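4-amino-4-deoxy-L-arabinose transferase or related glycosyltransferases of PMT family (Cupriavidus metallidurans, PDB 5EZM) probably transfers 4-amino-4-deoxy-L-arabinose to lipid A, as a zinc-binding integral membrane glycosyltransferase of the GT-C fold. Local coordinates at residues A[482-487]-A[529-534]. Residues are numbered along the deposited sequence; the frame is centred on the assembly and turned at random.
Sequences PLYGVQ and TKLWKN
In the mixed beta-sheet of the C-terminal domain of this GT-C transferase, strand 483-486 is covered on one side by helix 525-534, and Tyr484 meets Leu531 and Trp532 where the two pack. The strand runs between 502-504 and 539-542, parallel to both, and the helix leads through a short connection into 539-542. This places the contact at a helix-sheet interface of the small alpha/beta domain, well away from the zinc site and the lipid pockets. The backbones stay apart, with the CA atoms of Tyr484 and Trp532 9.6 Å from each other, so the gap is bridged by side chains alone and without a hydrogen bond. Tyr484 does most of the spanning. Its CB points toward the helix, and with CG anti to the carbonyl carbon (chi1 -62°) the ring reaches out from the strand to the helix. There the phenol and the Leu531 side chain cross at about a right angle, and CD1 of Leu531 approaches the ring obliquely, 4.2 Å from CE1 of Tyr484. Trp532 comes from the next position on the helix: its CG lies anti to the backbone N (chi1 -177°), which carries the indole back over the sheet, where it also touches Ala540. The six-membered part of the indole presents its edge to the tyrosine, CE3 of Trp532 lying 4.3 Å from CD2 of Tyr484. Phe528, one turn earlier on the helix, packs against both rings, edge-to-face with Tyr484, and makes the cluster a three-ring aromatic group. On the strand side, CB of Pro482 sits 3.8 Å above one face of the Tyr484 ring, displaced toward its rim. At the outer end of the phenol, OH of Tyr484 rests 3.8 Å from the methyl CD1 of Leu531.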
ATOM      1  N   PRO A 482      17.086  13.284 -23.898  1.00 65.08           N
ATOM      2  CA  PRO A 482      16.815  13.629 -22.501  1.00 59.60           C
ATOM      3  C   PRO A 482      15.384  14.107 -22.326  1.00 59.33           C
ATOM      4  O   PRO A 482      14.790  14.720 -23.217  1.00 58.28           O
ATOM      5  CB  PRO A 482      17.812  14.758 -22.207  1.00 58.69           C
ATOM      6  CG  PRO A 482      18.802  14.717 -23.311  1.00 63.42           C
ATOM      7  CD  PRO A 482      18.082  14.182 -24.502  1.00 66.89           C
ATOM      8  N   LEU A 483      14.827  13.812 -21.157  1.00 60.18           N
ATOM      9  CA  LEU A 483      13.541  14.356 -20.731  1.00 59.40           C
ATOM     10  C   LEU A 483      13.794  15.033 -19.386  1.00 58.68           C
ATOM     11  O   LEU A 483      13.706  14.401 -18.328  1.00 59.34           O
ATOM     12  CB  LEU A 483      12.472  13.274 -20.646  1.00 59.59           C
ATOM     13  CG  LEU A 483      11.106  13.744 -20.139  1.00 61.13           C
ATOM     14  CD1 LEU A 483      10.499  14.783 -21.075  1.00 59.89           C
ATOM     15  CD2 LEU A 483      10.162  12.563 -19.942  1.00 61.28           C
ATOM     16  N   TYR A 484      14.128  16.319 -19.435  1.00 57.18           N
ATOM     17  CA  TYR A 484      14.489  17.046 -18.227  1.00 57.60           C
ATOM     18  C   TYR A 484      13.278  17.242 -17.325  1.00 56.75           C
ATOM     19  O   TYR A 484      12.185  17.578 -17.786  1.00 57.33           O
ATOM     20  CB  TYR A 484      15.086  18.406 -18.579  1.00 58.61           C
ATOM     21  CG  TYR A 484      16.357  18.339 -19.388  1.00 58.82           C
ATOM     22  CD1 TYR A 484      17.562  17.992 -18.796  1.00 59.49           C
ATOM     23  CD2 TYR A 484      16.356  18.640 -20.742  1.00 59.21           C
ATOM     24  CE1 TYR A 484      18.726  17.936 -19.529  1.00 62.37           C
ATOM     25  CE2 TYR A 484      17.515  18.588 -21.483  1.00 61.92           C
ATOM     26  CZ  TYR A 484      18.699  18.237 -20.873  1.00 64.65           C
ATOM     27  OH  TYR A 484      19.859  18.185 -21.612  1.00 69.42           O
ATOM     28  N   GLY A 485      13.481  17.026 -16.031  1.00 57.11           N
ATOM     29  CA  GLY A 485      12.483  17.377 -15.043  1.00 57.62           C
ATOM     30  C   GLY A 485      12.857  18.680 -14.373  1.00 60.12           C
ATOM     31  O   GLY A 485      13.665  18.696 -13.440  1.00 62.55           O
ATOM     32  N   VAL A 486      12.289  19.782 -14.851  1.00 61.81           N
ATOM     33  CA  VAL A 486      12.680  21.110 -14.392  1.00 67.04           C
ATOM     34  C   VAL A 486      12.030  21.398 -13.049  1.00 68.93           C
ATOM     35  O   VAL A 486      10.903  21.904 -12.989  1.00 68.51           O
ATOM     36  CB  VAL A 486      12.310  22.181 -15.432  1.00 70.43           C
ATOM     37  CG1 VAL A 486      12.942  23.515 -15.066  1.00 72.53           C
ATOM     38  CG2 VAL A 486      12.744  21.734 -16.822  1.00 70.94           C
ATOM     39  N   GLN A 487      12.741  21.077 -11.966  1.00 72.13           N
ATOM     40  CA  GLN A 487      12.234  21.243 -10.603  1.00 76.10           C
ATOM     41  C   GLN A 487      10.867  20.585 -10.435  1.00 72.80           C
ATOM     42  O   GLN A 487       9.954  21.137  -9.814  1.00 74.68           O
ATOM     43  CB  GLN A 487      12.189  22.720 -10.211  1.00 82.95           C
ATOM     44  CG  GLN A 487      13.565  23.336 -10.032  1.00 89.17           C
ATOM     45  CD  GLN A 487      13.507  24.760  -9.519  1.00 95.73           C
ATOM     46  OE1 GLN A 487      12.533  25.480  -9.753  1.00 96.63           O
ATOM     47  NE2 GLN A 487      14.550  25.173  -8.809  1.00100.10           N
ATOM     48  N   THR A 529      19.476  26.174 -18.779  1.00 68.46           N
ATOM     49  CA  THR A 529      19.223  27.090 -19.886  1.00 70.55           C
ATOM     50  C   THR A 529      20.285  26.939 -20.969  1.00 75.07           C
ATOM     51  O   THR A 529      19.960  26.885 -22.161  1.00 74.96           O
ATOM     52  CB  THR A 529      19.166  28.537 -19.391  1.00 73.39           C
ATOM     53  OG1 THR A 529      20.463  28.950 -18.941  1.00 78.72           O
ATOM     54  CG2 THR A 529      18.168  28.673 -18.252  1.00 70.65           C
ATOM     55  N   LYS A 530      21.558  26.863 -20.572  1.00 78.26           N
ATOM     56  CA  LYS A 530      22.629  26.671 -21.543  1.00 81.06           C
ATOM     57  C   LYS A 530      22.531  25.305 -22.210  1.00 77.00           C
ATOM     58  O   LYS A 530      22.740  25.184 -23.424  1.00 79.08           O
ATOM     59  CB  LYS A 530      23.988  26.843 -20.867  1.00 87.93           C
ATOM     60  CG  LYS A 530      24.184  28.212 -20.243  1.00 94.33           C
ATOM     61  CD  LYS A 530      24.188  29.302 -21.298  1.00100.01           C
ATOM     62  CE  LYS A 530      24.135  30.676 -20.657  1.00106.04           C
ATOM     63  NZ  LYS A 530      22.892  30.858 -19.855  1.00104.66           N
ATOM     64  N   LEU A 531      22.215  24.261 -21.435  1.00 73.64           N
ATOM     65  CA  LEU A 531      21.970  22.958 -22.045  1.00 72.39           C
ATOM     66  C   LEU A 531      20.798  23.013 -23.013  1.00 72.80           C
ATOM     67  O   LEU A 531      20.783  22.294 -24.019  1.00 72.30           O
ATOM     68  CB  LEU A 531      21.703  21.907 -20.968  1.00 70.22           C
ATOM     69  CG  LEU A 531      22.871  21.030 -20.525  1.00 72.17           C
ATOM     70  CD1 LEU A 531      22.403  20.051 -19.461  1.00 71.44           C
ATOM     71  CD2 LEU A 531      23.458  20.286 -21.710  1.00 72.12           C
ATOM     72  N   TRP A 532      19.819  23.870 -22.732  1.00 74.77           N
ATOM     73  CA  TRP A 532      18.578  23.911 -23.494  1.00 74.01           C
ATOM     74  C   TRP A 532      18.752  24.665 -24.802  1.00 79.55           C
ATOM     75  O   TRP A 532      18.170  24.282 -25.823  1.00 83.90           O
ATOM     76  CB  TRP A 532      17.486  24.553 -22.640  1.00 72.73           C
ATOM     77  CG  TRP A 532      16.131  24.602 -23.268  1.00 73.18           C
ATOM     78  CD1 TRP A 532      15.540  25.680 -23.861  1.00 73.34           C
ATOM     79  CD2 TRP A 532      15.182  23.532 -23.341  1.00 71.21           C
ATOM     80  NE1 TRP A 532      14.287  25.344 -24.306  1.00 71.64           N
ATOM     81  CE2 TRP A 532      14.041  24.032 -23.995  1.00 69.33           C
ATOM     82  CE3 TRP A 532      15.188  22.199 -22.921  1.00 71.24           C
ATOM     83  CZ2 TRP A 532      12.920  23.249 -24.239  1.00 68.05           C
ATOM     84  CZ3 TRP A 532      14.071  21.421 -23.165  1.00 69.90           C
ATOM     85  CH2 TRP A 532      12.955  21.948 -23.821  1.00 68.03           C
ATOM     86  N   LYS A 533      19.547  25.734 -24.792  1.00 80.58           N
ATOM     87  CA  LYS A 533      19.755  26.541 -25.985  1.00 85.14           C
ATOM     88  C   LYS A 533      20.949  26.094 -26.813  1.00 89.02           C
ATOM     89  O   LYS A 533      21.007  26.414 -28.007  1.00 92.90           O
ATOM     90  CB  LYS A 533      19.932  28.015 -25.603  1.00 88.57           C
ATOM     91  CG  LYS A 533      18.663  28.670 -25.084  1.00 88.04           C
ATOM     92  CD  LYS A 533      18.847  30.163 -24.878  1.00 90.71           C
ATOM     93  CE  LYS A 533      19.826  30.448 -23.755  1.00 92.34           C
ATOM     94  NZ  LYS A 533      19.934  31.910 -23.487  1.00 97.20           N
ATOM     95  N   ASN A 534      21.899  25.364 -26.224  1.00 88.36           N
ATOM     96  CA  ASN A 534      23.101  24.967 -26.940  1.00 91.66           C
ATOM     97  C   ASN A 534      23.343  23.468 -26.976  1.00 89.60           C
ATOM     98  O   ASN A 534      24.149  23.015 -27.795  1.00 92.74           O
ATOM     99  CB  ASN A 534      24.337  25.653 -26.335  1.00 96.43           C
ATOM    100  CG  ASN A 534      24.275  27.167 -26.443  1.00100.99           C
ATOM    101  OD1 ASN A 534      23.752  27.842 -25.556  1.00100.94           O
ATOM    102  ND2 ASN A 534      24.811  27.709 -27.535  1.00104.51           N
TER